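Local coordinates for putative cell adhesion protein (Bacteroides fragilis, PDB 4H40), which probably serves as a fimbrillin-like pilus subunit and may contribute to bacterial adhesion, at residues 27-32 / 295-300; 185-190 / 250-255; 195-200 / 273-278; 202-207 / 269-274; 282-287 / 312-317. One frame throughout, in Å; residues are numbered along the deposited sequence.

Contact 1: residues 27-32 / 295-300; sequences ISPSAQ and HSYNYT
H295, P29 and I27 bury the most surface where the loop 27-32 docks on the start of strand 296-305. I27 O accepts the backbone N-H of S296 at 2.8 Å. A CA-H...O contact from H295 CA, 3.1 Å from I27 O, completes this single bridge between the backbones. With its CG beside its own backbone N (chi1 -66°), H295 brings the edge of its imidazole to the same carbonyl oxygen, H295 CD2 lying 3.6 Å from I27 O, while its ND1 is hydrogen-bonded to T292. P29, two residues on, meets Y297 CE2 through its CG at 3.4 Å, at an oblique approach to the phenol ring, and its CD meets S296 O at 3.3 Å. Y297 OH turns to the backbone N of T292. The interface thus mixes one backbone hydrogen bond with close carbon contacts, while S26, bonded to S296 OG, and G294, bonded to the I27 backbone, add polar ties; the loop is probably seated by both kinds of contact together.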
# COMPACT_ATOMS: atom_id res chain seq x y z
N ILE B 27 1.81 -18.68 4.30
CA ILE B 27 0.49 -18.06 4.10
C ILE B 27 0.57 -16.53 4.25
O ILE B 27 1.57 -16.01 4.71
CB ILE B 27 -0.61 -18.63 5.04
CG1 ILE B 27 -0.27 -18.46 6.53
CG2 ILE B 27 -1.02 -20.07 4.68
CD1 ILE B 27 -1.44 -17.84 7.35
N SER B 28 -0.48 -15.83 3.88
CA SER B 28 -0.49 -14.37 4.01
C SER B 28 -0.67 -13.97 5.48
O SER B 28 -1.35 -14.69 6.22
CB SER B 28 -1.60 -13.76 3.17
OG SER B 28 -1.27 -13.83 1.79
N PRO B 29 -0.15 -12.79 5.91
CA PRO B 29 -0.38 -12.36 7.29
C PRO B 29 -1.87 -12.15 7.63
O PRO B 29 -2.75 -12.06 6.77
CB PRO B 29 0.37 -11.03 7.37
CG PRO B 29 1.32 -11.06 6.27
CD PRO B 29 0.66 -11.80 5.17
N SER B 30 -2.11 -12.16 8.93
CA SER B 30 -3.37 -11.98 9.65
C SER B 30 -2.96 -11.94 11.12
O SER B 30 -2.05 -12.70 11.52
CB SER B 30 -4.37 -13.09 9.33
OG SER B 30 -3.93 -14.38 9.74
N ALA B 31 -3.58 -11.02 11.91
CA ALA B 31 -3.29 -10.77 13.33
C ALA B 31 -2.97 -12.03 14.15
O ALA B 31 -3.78 -12.97 14.23
CB ALA B 31 -4.42 -10.01 13.96
N GLN B 32 -1.75 -12.03 14.73
CA GLN B 32 -1.13 -13.11 15.50
C GLN B 32 -1.86 -13.46 16.81
O GLN B 32 -2.54 -12.61 17.40
CB GLN B 32 0.32 -12.71 15.85
CG GLN B 32 1.32 -12.86 14.71
CD GLN B 32 2.76 -12.65 15.15
OE1 GLN B 32 3.07 -12.51 16.35
NE2 GLN B 32 3.67 -12.63 14.19
N HIS B 295 5.35 -16.35 6.60
CA HIS B 295 4.38 -15.51 5.89
C HIS B 295 4.83 -15.09 4.51
O HIS B 295 6.03 -14.99 4.25
CB HIS B 295 4.05 -14.26 6.69
CG HIS B 295 3.32 -14.58 7.96
ND1 HIS B 295 3.87 -14.30 9.18
CD2 HIS B 295 2.11 -15.17 8.15
CE1 HIS B 295 2.99 -14.71 10.08
NE2 HIS B 295 1.92 -15.26 9.50
N SER B 296 3.84 -14.87 3.62
CA SER B 296 4.02 -14.44 2.23
C SER B 296 3.58 -13.02 2.07
O SER B 296 2.50 -12.65 2.54
CB SER B 296 3.23 -15.32 1.27
OG SER B 296 3.77 -16.62 1.14
N TYR B 297 4.40 -12.22 1.41
CA TYR B 297 4.12 -10.82 1.14
C TYR B 297 4.04 -10.75 -0.37
O TYR B 297 5.06 -10.72 -1.06
CB TYR B 297 5.20 -9.92 1.82
CG TYR B 297 5.25 -10.17 3.31
CD1 TYR B 297 6.01 -11.20 3.85
CD2 TYR B 297 4.41 -9.47 4.18
CE1 TYR B 297 5.97 -11.51 5.20
CE2 TYR B 297 4.38 -9.75 5.54
CZ TYR B 297 5.13 -10.81 6.04
OH TYR B 297 5.10 -11.08 7.39
N ASN B 298 2.81 -10.97 -0.86
CA ASN B 298 2.43 -11.03 -2.27
C ASN B 298 2.04 -9.69 -2.85
O ASN B 298 1.28 -8.97 -2.24
CB ASN B 298 1.25 -11.97 -2.42
CG ASN B 298 1.51 -13.29 -1.77
OD1 ASN B 298 2.62 -13.82 -1.85
ND2 ASN B 298 0.50 -13.83 -1.09
N TYR B 299 2.56 -9.37 -4.00
CA TYR B 299 2.30 -8.15 -4.75
C TYR B 299 1.85 -8.54 -6.15
O TYR B 299 2.25 -9.59 -6.64
CB TYR B 299 3.56 -7.28 -4.80
CG TYR B 299 3.91 -6.68 -3.46
CD1 TYR B 299 4.63 -7.40 -2.51
CD2 TYR B 299 3.56 -5.36 -3.15
CE1 TYR B 299 4.95 -6.85 -1.27
CE2 TYR B 299 3.90 -4.79 -1.93
CZ TYR B 299 4.56 -5.55 -0.98
OH TYR B 299 4.81 -4.99 0.24
N THR B 300 0.94 -7.73 -6.75
CA THR B 300 0.44 -7.94 -8.12
C THR B 300 0.66 -6.62 -8.84
O THR B 300 0.12 -5.58 -8.45
CB THR B 300 -0.98 -8.50 -8.15
OG1 THR B 300 -1.01 -9.61 -7.25
CG2 THR B 300 -1.35 -9.05 -9.47

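Contact 2: residues 185-190 / 250-255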
# COMPACT_ATOMS: atom_id res chain seq x y z
N GLN B 185 6.57 -12.37 -3.03
CA GLN B 185 6.20 -12.80 -4.35
C GLN B 185 5.68 -11.63 -5.15
O GLN B 185 4.91 -10.83 -4.63
CB GLN B 185 5.18 -13.91 -4.28
CG GLN B 185 4.92 -14.50 -5.63
CD GLN B 185 3.84 -15.49 -5.56
OE1 GLN B 185 4.08 -16.67 -5.38
NE2 GLN B 185 2.62 -15.03 -5.74
N PHE B 186 6.10 -11.52 -6.41
CA PHE B 186 5.70 -10.50 -7.36
C PHE B 186 5.16 -11.20 -8.62
O PHE B 186 5.83 -12.04 -9.22
CB PHE B 186 6.89 -9.56 -7.70
CG PHE B 186 7.59 -9.03 -6.46
CD1 PHE B 186 7.13 -7.89 -5.81
CD2 PHE B 186 8.67 -9.69 -5.91
CE1 PHE B 186 7.72 -7.45 -4.63
CE2 PHE B 186 9.26 -9.25 -4.73
CZ PHE B 186 8.78 -8.14 -4.09
N THR B 187 3.88 -10.91 -8.93
CA THR B 187 3.21 -11.32 -10.15
C THR B 187 3.18 -10.06 -11.00
O THR B 187 2.64 -9.04 -10.54
CB THR B 187 1.83 -11.93 -9.88
OG1 THR B 187 1.97 -13.07 -9.01
CG2 THR B 187 1.13 -12.35 -11.15
N VAL B 188 3.86 -10.09 -12.17
CA VAL B 188 3.89 -8.94 -13.11
C VAL B 188 3.02 -9.29 -14.31
O VAL B 188 3.35 -10.21 -15.06
CB VAL B 188 5.31 -8.53 -13.56
CG1 VAL B 188 5.25 -7.27 -14.40
CG2 VAL B 188 6.25 -8.35 -12.37
N ARG B 189 1.91 -8.58 -14.47
CA ARG B 189 0.97 -8.81 -15.57
C ARG B 189 1.28 -7.95 -16.78
O ARG B 189 1.79 -6.84 -16.65
CB ARG B 189 -0.44 -8.52 -15.10
CG ARG B 189 -1.04 -9.53 -14.15
CD ARG B 189 -2.43 -9.10 -13.77
NE ARG B 189 -3.05 -10.05 -12.84
CZ ARG B 189 -4.00 -9.73 -11.96
NH1 ARG B 189 -4.45 -8.48 -11.88
NH2 ARG B 189 -4.50 -10.65 -11.16
N ALA B 190 0.97 -8.47 -17.98
CA ALA B 190 1.14 -7.75 -19.24
C ALA B 190 -0.17 -7.04 -19.55
O ALA B 190 -1.18 -7.70 -19.89
CB ALA B 190 1.52 -8.71 -20.34
N SER B 250 1.71 -13.44 -17.75
CA SER B 250 2.28 -12.80 -16.57
C SER B 250 3.49 -13.60 -16.07
O SER B 250 3.65 -14.77 -16.41
CB SER B 250 1.24 -12.60 -15.47
OG SER B 250 0.55 -13.78 -15.13
N LEU B 251 4.39 -12.93 -15.33
CA LEU B 251 5.59 -13.50 -14.72
C LEU B 251 5.41 -13.63 -13.22
O LEU B 251 4.84 -12.73 -12.61
CB LEU B 251 6.78 -12.60 -14.99
CG LEU B 251 7.19 -12.34 -16.42
CD1 LEU B 251 8.08 -11.13 -16.46
CD2 LEU B 251 7.90 -13.56 -17.03
N VAL B 252 5.89 -14.71 -12.60
CA VAL B 252 5.84 -14.88 -11.14
C VAL B 252 7.26 -15.07 -10.60
O VAL B 252 7.94 -16.05 -10.90
CB VAL B 252 4.90 -16.02 -10.63
CG1 VAL B 252 4.86 -16.05 -9.11
CG2 VAL B 252 3.49 -15.82 -11.16
N ALA B 253 7.69 -14.12 -9.78
CA ALA B 253 9.01 -14.19 -9.15
C ALA B 253 8.83 -14.21 -7.65
O ALA B 253 7.95 -13.52 -7.13
CB ALA B 253 9.88 -13.03 -9.59
N HIS B 254 9.56 -15.06 -6.95
CA HIS B 254 9.50 -15.14 -5.50
C HIS B 254 10.89 -15.36 -4.90
O HIS B 254 11.83 -15.75 -5.59
CB HIS B 254 8.52 -16.23 -5.02
CG HIS B 254 8.91 -17.62 -5.40
ND1 HIS B 254 9.45 -18.49 -4.49
CD2 HIS B 254 8.80 -18.25 -6.59
CE1 HIS B 254 9.64 -19.62 -5.14
NE2 HIS B 254 9.29 -19.52 -6.41
N THR B 255 11.02 -15.05 -3.62
CA THR B 255 12.26 -15.23 -2.89
C THR B 255 11.99 -15.25 -1.42
O THR B 255 10.96 -14.73 -0.96
CB THR B 255 13.30 -14.14 -3.24
OG1 THR B 255 14.58 -14.62 -2.92
CG2 THR B 255 13.05 -12.81 -2.56
O HOH W 1 -2.22 -13.09 -13.14
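Q185 lies against V252 and H254 on one face of the antiparallel ladder formed by strands 177-190 and 251-257, and its extended side chain can be traced atom by atom. Q185 CB lies 4.0 Å from A253 O and also touches H254 CB. CG stands anti to the backbone N (chi1 -172°), which carries the chain across the neighbouring strand: Q185 CG is 3.5 Å from A253 O and also touches V252 CG1. Beyond it, Q185 CD lies 3.7 Å from V252 CG1, and that methyl group remains the neighbour of OE1 and, more distantly, of NE2. The glutamine thus rests CG and CD on V252 CG1 while R183 binds its OE1. The other branch of V252, CG2, lies 3.8 Å from T187 OG1, the two side chains running side by side. Between the strands, F186 and A253 exchange two nearly straight backbone bonds, F186 N to A253 O measuring 2.8 Å, and V188 and L251 form a second, slightly less straight pair. At the far end a water accepts from R189 NE and binds S250 OG weakly; S250 OG has firmer partners in D248 and N246. The opposite face, bearing F186, V188, L251 and A253, packs on strands 197-207, 237-240 and 266-275 of the facing sheet, while strand 296-305 flanks 177-190 on its other edge.

Contact 3: residues 195-200 / 273-278; sequences HTLEML and LKVNGN
H195 and T196 both bond N276 at the turn end of the ladder. N276 CG lies beside its backbone N (chi1 -65°), which brings OD1 to two successive N-H groups: H195 N, 2.6 Å from OD1, lies in the carbonyl plane on a lone pair, and T196 N, 3.2 Å from OD1, approaches more nearly head-on. The backbone N of N276 returns a bond to T196 O, and N276 ND2 binds the carbonyl of G193. Further along, E198 and K274 form a hydrogen-bonded pair, K274 N to E198 O being 2.9 Å. Water adds a four-way bridge, accepting from T196 OG1 and G277 N while donating to E198 OE1 and K274 O. Charge plays a lesser part: E198 OE1 and K274 NZ stay 4.8 Å apart. Among apolar contacts, L197 CD1 meets L273 CD1 at 4.0 Å. On the E198 and K274 face the L200 side chain crosses that of K274 at about a right angle, L200 CD2 lying 3.8 Å from K274 CB. V275 and N278 exchange two backbone bonds around a type I' turn with N276 and G277 at its corners: a beta-hairpin with a two-residue loop, linking strands 266-275 and 278-287, whose N276 also holds the backbone just ahead of strand 197-207.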
# COMPACT_ATOMS: atom_id res chain seq x y z
N HIS B 195 2.99 -6.60 -25.30
CA HIS B 195 2.97 -7.79 -26.13
C HIS B 195 3.95 -8.80 -25.61
O HIS B 195 3.67 -9.99 -25.61
CB HIS B 195 3.30 -7.41 -27.58
CG HIS B 195 2.37 -6.40 -28.15
ND1 HIS B 195 1.01 -6.63 -28.23
CD2 HIS B 195 2.63 -5.16 -28.64
CE1 HIS B 195 0.49 -5.54 -28.76
NE2 HIS B 195 1.42 -4.63 -29.02
N THR B 196 5.13 -8.34 -25.19
CA THR B 196 6.18 -9.20 -24.64
C THR B 196 6.67 -8.59 -23.34
O THR B 196 6.89 -7.39 -23.25
CB THR B 196 7.35 -9.41 -25.63
OG1 THR B 196 8.05 -8.19 -25.81
CG2 THR B 196 6.91 -9.98 -26.96
N LEU B 197 6.85 -9.46 -22.34
CA LEU B 197 7.27 -9.10 -21.01
C LEU B 197 8.19 -10.20 -20.51
O LEU B 197 7.75 -11.33 -20.30
CB LEU B 197 6.01 -8.93 -20.13
CG LEU B 197 6.12 -8.87 -18.61
CD1 LEU B 197 6.79 -7.60 -18.15
CD2 LEU B 197 4.75 -9.05 -17.98
N GLU B 198 9.47 -9.87 -20.36
CA GLU B 198 10.51 -10.79 -19.90
C GLU B 198 11.29 -10.15 -18.76
O GLU B 198 11.18 -8.95 -18.55
CB GLU B 198 11.49 -11.12 -21.05
CG GLU B 198 10.91 -11.88 -22.23
CD GLU B 198 11.78 -11.75 -23.47
OE1 GLU B 198 11.69 -10.71 -24.16
OE2 GLU B 198 12.60 -12.67 -23.71
N MSE B 199 12.09 -10.96 -18.05
CA MSE B 199 13.01 -10.53 -16.99
C MSE B 199 14.32 -10.13 -17.60
O MSE B 199 14.85 -10.87 -18.43
CB MSE B 199 13.29 -11.69 -15.99
CG MSE B 199 12.10 -12.11 -15.14
SE MSE B 199 11.91 -11.10 -13.48
CE MSE B 199 13.24 -11.96 -12.46
N LEU B 200 14.92 -9.02 -17.16
CA LEU B 200 16.26 -8.71 -17.61
C LEU B 200 17.24 -9.55 -16.74
O LEU B 200 16.82 -10.07 -15.69
CB LEU B 200 16.55 -7.21 -17.50
CG LEU B 200 15.84 -6.30 -18.47
CD1 LEU B 200 16.09 -4.86 -18.12
CD2 LEU B 200 16.24 -6.59 -19.91
N LEU B 273 12.80 -5.13 -16.32
CA LEU B 273 12.02 -5.92 -17.27
C LEU B 273 12.24 -5.47 -18.69
O LEU B 273 12.57 -4.30 -18.94
CB LEU B 273 10.51 -5.83 -16.93
CG LEU B 273 10.07 -6.07 -15.47
CD1 LEU B 273 8.64 -5.63 -15.23
CD2 LEU B 273 10.25 -7.52 -15.07
N LYS B 274 12.03 -6.39 -19.63
CA LYS B 274 12.11 -6.14 -21.05
C LYS B 274 10.68 -6.08 -21.56
O LYS B 274 10.06 -7.11 -21.77
CB LYS B 274 12.94 -7.22 -21.76
CG LYS B 274 13.44 -6.83 -23.14
CD LYS B 274 14.29 -7.95 -23.68
CE LYS B 274 15.12 -7.50 -24.85
NZ LYS B 274 15.83 -8.65 -25.47
N VAL B 275 10.14 -4.87 -21.69
CA VAL B 275 8.77 -4.63 -22.15
C VAL B 275 8.81 -4.31 -23.65
O VAL B 275 9.51 -3.40 -24.07
CB VAL B 275 8.06 -3.50 -21.34
CG1 VAL B 275 6.61 -3.36 -21.76
CG2 VAL B 275 8.16 -3.78 -19.84
N ASN B 276 8.09 -5.11 -24.45
CA ASN B 276 8.02 -4.99 -25.91
C ASN B 276 9.41 -4.82 -26.55
O ASN B 276 9.57 -4.02 -27.48
CB ASN B 276 7.07 -3.86 -26.32
CG ASN B 276 5.63 -4.10 -25.94
OD1 ASN B 276 5.19 -5.24 -25.75
ND2 ASN B 276 4.87 -3.03 -25.87
N GLY B 277 10.38 -5.58 -26.05
CA GLY B 277 11.76 -5.58 -26.54
C GLY B 277 12.68 -4.50 -26.00
O GLY B 277 13.88 -4.54 -26.27
N ASN B 278 12.15 -3.52 -25.26
CA ASN B 278 12.97 -2.44 -24.71
C ASN B 278 13.21 -2.63 -23.21
O ASN B 278 12.26 -2.94 -22.47
CB ASN B 278 12.34 -1.07 -24.96
CG ASN B 278 11.61 -0.91 -26.28
OD1 ASN B 278 10.38 -0.74 -26.31
ND2 ASN B 278 12.35 -0.93 -27.40
O HOH W 2 10.26 -7.97 -24.33

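Contact 4: residues 202-207 / 269-274; sequences EGIEIS and VLLNLK
I204 packs between V269 and L271 on the buried face of this antiparallel pair. I204 CG2 meets V269 CG1 at 3.9 Å, and I204 CG1 lies alongside L271 CG at 4.1 Å; I206 extends the patch with a looser touch on V269. F186 and V188 of the facing sheet cover this side. The face bearing E205 and L270 is more open and polar. Here E205 OE1 takes a water 2.9 Å away, which is only weakly held by N272 ND2, and E205 OE2 forms a salt bridge with R239. Near the chain's corner, N272 bonds G203 O through its backbone N and, at 2.7 Å from G203 O, through ND2, from opposite faces of the carbonyl plane. With CG beside its backbone N (chi1 -57°), N272 brings its amide to G203 O; E202 CB lies close, 3.6 Å from N272 ND2. The ND2 bond satisfies part of the buried amide, OD1 has a weak hydrogen bond from Q281, and the double grip probably helps hold the positive-phi G203 in place.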
# COMPACT_ATOMS: atom_id res chain seq x y z
N GLU B 202 19.30 -8.54 -14.76
CA GLU B 202 19.28 -7.82 -13.48
C GLU B 202 18.07 -8.25 -12.60
O GLU B 202 18.14 -8.07 -11.38
CB GLU B 202 19.26 -6.29 -13.70
CG GLU B 202 20.48 -5.69 -14.40
CD GLU B 202 20.56 -5.82 -15.92
OE1 GLU B 202 19.57 -6.25 -16.55
OE2 GLU B 202 21.64 -5.49 -16.47
N GLY B 203 17.01 -8.78 -13.22
CA GLY B 203 15.79 -9.24 -12.55
C GLY B 203 15.17 -8.27 -11.56
O GLY B 203 15.17 -7.06 -11.77
N ILE B 204 14.66 -8.81 -10.45
CA ILE B 204 14.04 -8.03 -9.37
C ILE B 204 14.99 -7.96 -8.18
O ILE B 204 15.35 -9.00 -7.61
CB ILE B 204 12.65 -8.63 -8.99
CG1 ILE B 204 11.68 -8.55 -10.18
CG2 ILE B 204 12.07 -7.95 -7.72
CD1 ILE B 204 10.61 -9.49 -10.11
N GLU B 205 15.41 -6.74 -7.82
CA GLU B 205 16.30 -6.51 -6.70
C GLU B 205 15.53 -5.83 -5.54
O GLU B 205 14.96 -4.75 -5.70
CB GLU B 205 17.51 -5.69 -7.12
CG GLU B 205 18.54 -5.57 -6.01
CD GLU B 205 19.93 -5.15 -6.46
OE1 GLU B 205 20.04 -4.19 -7.25
OE2 GLU B 205 20.90 -5.79 -6.01
N ILE B 206 15.48 -6.54 -4.42
CA ILE B 206 14.89 -6.13 -3.16
C ILE B 206 16.06 -5.59 -2.31
O ILE B 206 17.09 -6.25 -2.20
CB ILE B 206 14.12 -7.32 -2.54
CG1 ILE B 206 13.11 -7.92 -3.56
CG2 ILE B 206 13.43 -6.93 -1.21
CD1 ILE B 206 12.39 -9.14 -3.12
N SER B 207 15.94 -4.37 -1.80
CA SER B 207 16.97 -3.66 -1.03
C SER B 207 16.42 -3.12 0.28
O SER B 207 15.24 -2.80 0.36
CB SER B 207 17.52 -2.50 -1.85
OG SER B 207 18.52 -2.90 -2.78
N VAL B 269 12.13 -2.06 -4.14
CA VAL B 269 11.96 -3.18 -5.04
C VAL B 269 12.18 -2.65 -6.47
O VAL B 269 11.35 -1.88 -6.96
CB VAL B 269 10.59 -3.89 -4.85
CG1 VAL B 269 10.39 -4.98 -5.89
CG2 VAL B 269 10.45 -4.47 -3.46
N LEU B 270 13.31 -3.02 -7.11
CA LEU B 270 13.59 -2.61 -8.48
C LEU B 270 13.31 -3.74 -9.46
O LEU B 270 13.98 -4.76 -9.41
CB LEU B 270 15.05 -2.18 -8.64
CG LEU B 270 15.46 -0.81 -8.23
CD1 LEU B 270 16.93 -0.65 -8.51
CD2 LEU B 270 14.71 0.24 -9.00
N LEU B 271 12.38 -3.52 -10.37
CA LEU B 271 12.03 -4.51 -11.38
C LEU B 271 12.67 -4.11 -12.68
O LEU B 271 12.40 -3.04 -13.18
CB LEU B 271 10.50 -4.61 -11.52
CG LEU B 271 9.73 -5.00 -10.25
CD1 LEU B 271 9.31 -3.76 -9.47
CD2 LEU B 271 8.54 -5.81 -10.57
N ASN B 272 13.59 -4.95 -13.18
CA ASN B 272 14.29 -4.77 -14.45
C ASN B 272 13.65 -5.69 -15.45
O ASN B 272 13.82 -6.92 -15.36
CB ASN B 272 15.77 -5.03 -14.29
CG ASN B 272 16.40 -4.18 -13.22
OD1 ASN B 272 16.75 -3.04 -13.46
ND2 ASN B 272 16.54 -4.72 -12.03
N LEU B 273 12.80 -5.13 -16.32
CA LEU B 273 12.02 -5.92 -17.27
C LEU B 273 12.24 -5.47 -18.69
O LEU B 273 12.57 -4.30 -18.94
CB LEU B 273 10.51 -5.83 -16.93
CG LEU B 273 10.07 -6.07 -15.47
CD1 LEU B 273 8.64 -5.63 -15.23
CD2 LEU B 273 10.25 -7.52 -15.07
N LYS B 274 12.03 -6.39 -19.63
CA LYS B 274 12.11 -6.14 -21.05
C LYS B 274 10.68 -6.08 -21.56
O LYS B 274 10.06 -7.11 -21.77
CB LYS B 274 12.94 -7.22 -21.76
CG LYS B 274 13.44 -6.83 -23.14
CD LYS B 274 14.29 -7.95 -23.68
CE LYS B 274 15.12 -7.50 -24.85
NZ LYS B 274 15.83 -8.65 -25.47
O HOH W 3 19.01 -3.66 -9.94

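Contact 5: residues 282-287 / 312-317; sequences YQMLLT and LTWQNR
Selenomethionine M284 lies across the indole of W314, pairing a CH-pi with a Met-aromatic contact in the core of a beta sandwich. The CH-pi contact is made by M284 CG, which stands 3.4 Å from the centroid of the six-membered ring, only 1° off its normal; SE makes the Met-aromatic one over the five-membered ring, 4.2 Å from that centroid. The side chain then bends at its last torsion, and M284 CE comes to rest 3.8 Å from W314 NE1, so that CG, SE and CE are laid in turn along the indole. The tryptophan reaches this place because its CG lies between the backbone N and the carbonyl carbon (chi1 75°), sending the ring toward strand 278-287. A second CH-pi contact marks the other end: L312 CB sits over one face of the Y282 ring, 4.0 Å from its centroid and displaced toward the rim, while Y282 OH is hydrogen-bonded to T310. No hydrogen bond joins the two segments. They belong to facing layers, their axes 8.7 Å apart at closest approach and their directions differing by 30°, and the gap is filled mainly by side chains. Y299 of the neighbouring strand adds another aromatic ring beside M284 and L286. Strand 310-321 also pairs antiparallel with a strand of the second subunit, carrying its sheet across the interface. On the core side, L286 CD2 lies 4.1 Å from W314 NE1.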
# COMPACT_ATOMS: atom_id res chain seq x y z
N TYR B 282 11.57 -0.15 -12.90
CA TYR B 282 10.52 0.41 -12.05
C TYR B 282 10.88 0.22 -10.62
O TYR B 282 11.35 -0.85 -10.24
CB TYR B 282 9.16 -0.28 -12.31
CG TYR B 282 8.78 -0.32 -13.76
CD1 TYR B 282 8.24 0.80 -14.39
CD2 TYR B 282 8.97 -1.46 -14.53
CE1 TYR B 282 7.89 0.77 -15.73
CE2 TYR B 282 8.64 -1.50 -15.88
CZ TYR B 282 8.11 -0.37 -16.48
OH TYR B 282 7.76 -0.38 -17.81
N GLN B 283 10.62 1.23 -9.81
CA GLN B 283 10.92 1.13 -8.40
C GLN B 283 9.68 1.22 -7.54
O GLN B 283 8.91 2.18 -7.66
CB GLN B 283 11.90 2.22 -7.98
CG GLN B 283 12.12 2.26 -6.48
CD GLN B 283 13.22 3.19 -6.12
OE1 GLN B 283 14.26 2.76 -5.64
NE2 GLN B 283 13.00 4.47 -6.35
N MSE B 284 9.53 0.25 -6.62
CA MSE B 284 8.49 0.25 -5.61
C MSE B 284 9.18 0.61 -4.27
O MSE B 284 10.03 -0.17 -3.83
CB MSE B 284 7.78 -1.10 -5.50
CG MSE B 284 6.90 -1.48 -6.67
SE MSE B 284 6.42 -3.43 -6.59
CE MSE B 284 6.12 -3.59 -4.75
N LEU B 285 8.86 1.77 -3.64
CA LEU B 285 9.42 2.07 -2.33
C LEU B 285 8.36 1.70 -1.32
O LEU B 285 7.25 2.20 -1.42
CB LEU B 285 9.88 3.51 -2.19
CG LEU B 285 11.32 3.76 -2.66
CD1 LEU B 285 11.50 5.21 -3.05
CD2 LEU B 285 12.34 3.40 -1.59
N LEU B 286 8.66 0.72 -0.45
CA LEU B 286 7.73 0.17 0.53
C LEU B 286 8.16 0.49 1.95
O LEU B 286 9.19 0.04 2.46
CB LEU B 286 7.58 -1.35 0.33
CG LEU B 286 7.38 -1.84 -1.12
CD1 LEU B 286 7.50 -3.38 -1.23
CD2 LEU B 286 6.10 -1.29 -1.72
N THR B 287 7.35 1.32 2.58
CA THR B 287 7.58 1.77 3.94
C THR B 287 6.57 1.03 4.85
O THR B 287 5.55 0.54 4.35
CB THR B 287 7.49 3.30 3.94
OG1 THR B 287 7.94 3.85 5.20
CG2 THR B 287 6.11 3.80 3.57
N LEU B 312 4.17 1.06 -14.33
CA LEU B 312 3.92 -0.06 -13.48
C LEU B 312 2.94 0.39 -12.43
O LEU B 312 3.16 1.41 -11.77
CB LEU B 312 5.20 -0.63 -12.85
CG LEU B 312 4.98 -1.95 -12.14
CD1 LEU B 312 5.09 -3.10 -13.09
CD2 LEU B 312 5.91 -2.13 -11.00
N THR B 313 1.81 -0.30 -12.33
CA THR B 313 0.79 -0.09 -11.30
C THR B 313 0.80 -1.29 -10.39
O THR B 313 0.81 -2.41 -10.88
CB THR B 313 -0.64 0.10 -11.89
OG1 THR B 313 -1.09 -1.14 -12.42
CG2 THR B 313 -0.74 1.19 -12.92
N TRP B 314 0.72 -1.09 -9.09
CA TRP B 314 0.62 -2.25 -8.25
C TRP B 314 -0.43 -2.09 -7.18
O TRP B 314 -0.93 -1.00 -6.93
CB TRP B 314 1.96 -2.72 -7.67
CG TRP B 314 2.49 -1.90 -6.56
CD1 TRP B 314 2.41 -2.17 -5.22
CD2 TRP B 314 3.29 -0.73 -6.68
NE1 TRP B 314 3.11 -1.23 -4.50
CE2 TRP B 314 3.64 -0.31 -5.37
CE3 TRP B 314 3.72 0.05 -7.78
CZ2 TRP B 314 4.41 0.85 -5.13
CZ3 TRP B 314 4.50 1.18 -7.54
CH2 TRP B 314 4.82 1.58 -6.23
N GLN B 315 -0.81 -3.22 -6.63
CA GLN B 315 -1.75 -3.41 -5.57
C GLN B 315 -1.25 -4.53 -4.67
O GLN B 315 -0.51 -5.45 -5.09
CB GLN B 315 -3.14 -3.69 -6.11
CG GLN B 315 -3.22 -4.82 -7.14
CD GLN B 315 -4.44 -4.73 -8.04
OE1 GLN B 315 -5.19 -3.73 -8.05
NE2 GLN B 315 -4.63 -5.76 -8.86
N ASN B 316 -1.62 -4.42 -3.41
CA ASN B 316 -1.29 -5.38 -2.39
C ASN B 316 -2.15 -5.08 -1.17
O ASN B 316 -2.51 -3.92 -0.94
CB ASN B 316 0.22 -5.35 -2.07
CG ASN B 316 0.65 -4.27 -1.12
OD1 ASN B 316 0.48 -3.08 -1.38
ND2 ASN B 316 1.14 -4.68 0.04
N ARG B 317 -2.50 -6.13 -0.42
CA ARG B 317 -3.29 -6.00 0.80
C ARG B 317 -2.34 -5.70 1.94
O ARG B 317 -1.26 -6.28 1.99
CB ARG B 317 -4.13 -7.28 1.05
CG ARG B 317 -5.18 -7.14 2.16
CD ARG B 317 -6.48 -7.79 1.77
NE ARG B 317 -7.34 -6.85 1.05
CZ ARG B 317 -8.27 -6.09 1.62
NH1 ARG B 317 -8.51 -6.19 2.92
NH2 ARG B 317 -8.98 -5.25 0.90

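Overall arrangement
From the N terminus, the chain enters contact 1 at 27-32 and closes that long loop only at 295-300, so contacts 2, 3 and 4 all fall within its span. Strand 177-190 opens contact 2, and strand 197-207 opens contacts 3 and 4 before 250-255 closes contact 2; contact 2 therefore crosses both. Contact 4 opens after contact 3 and ends on the same strand, 266-275, sharing L273 and K274. Contact 5 starts after these have closed and crosses contact 1, whose second segment falls between 282-287 and 312-317. Contacts 1 and 2 meet through adjacent strands of one sheet, contacts 3 and 4 join two strands of the facing sheet, and contact 5 spans both layers.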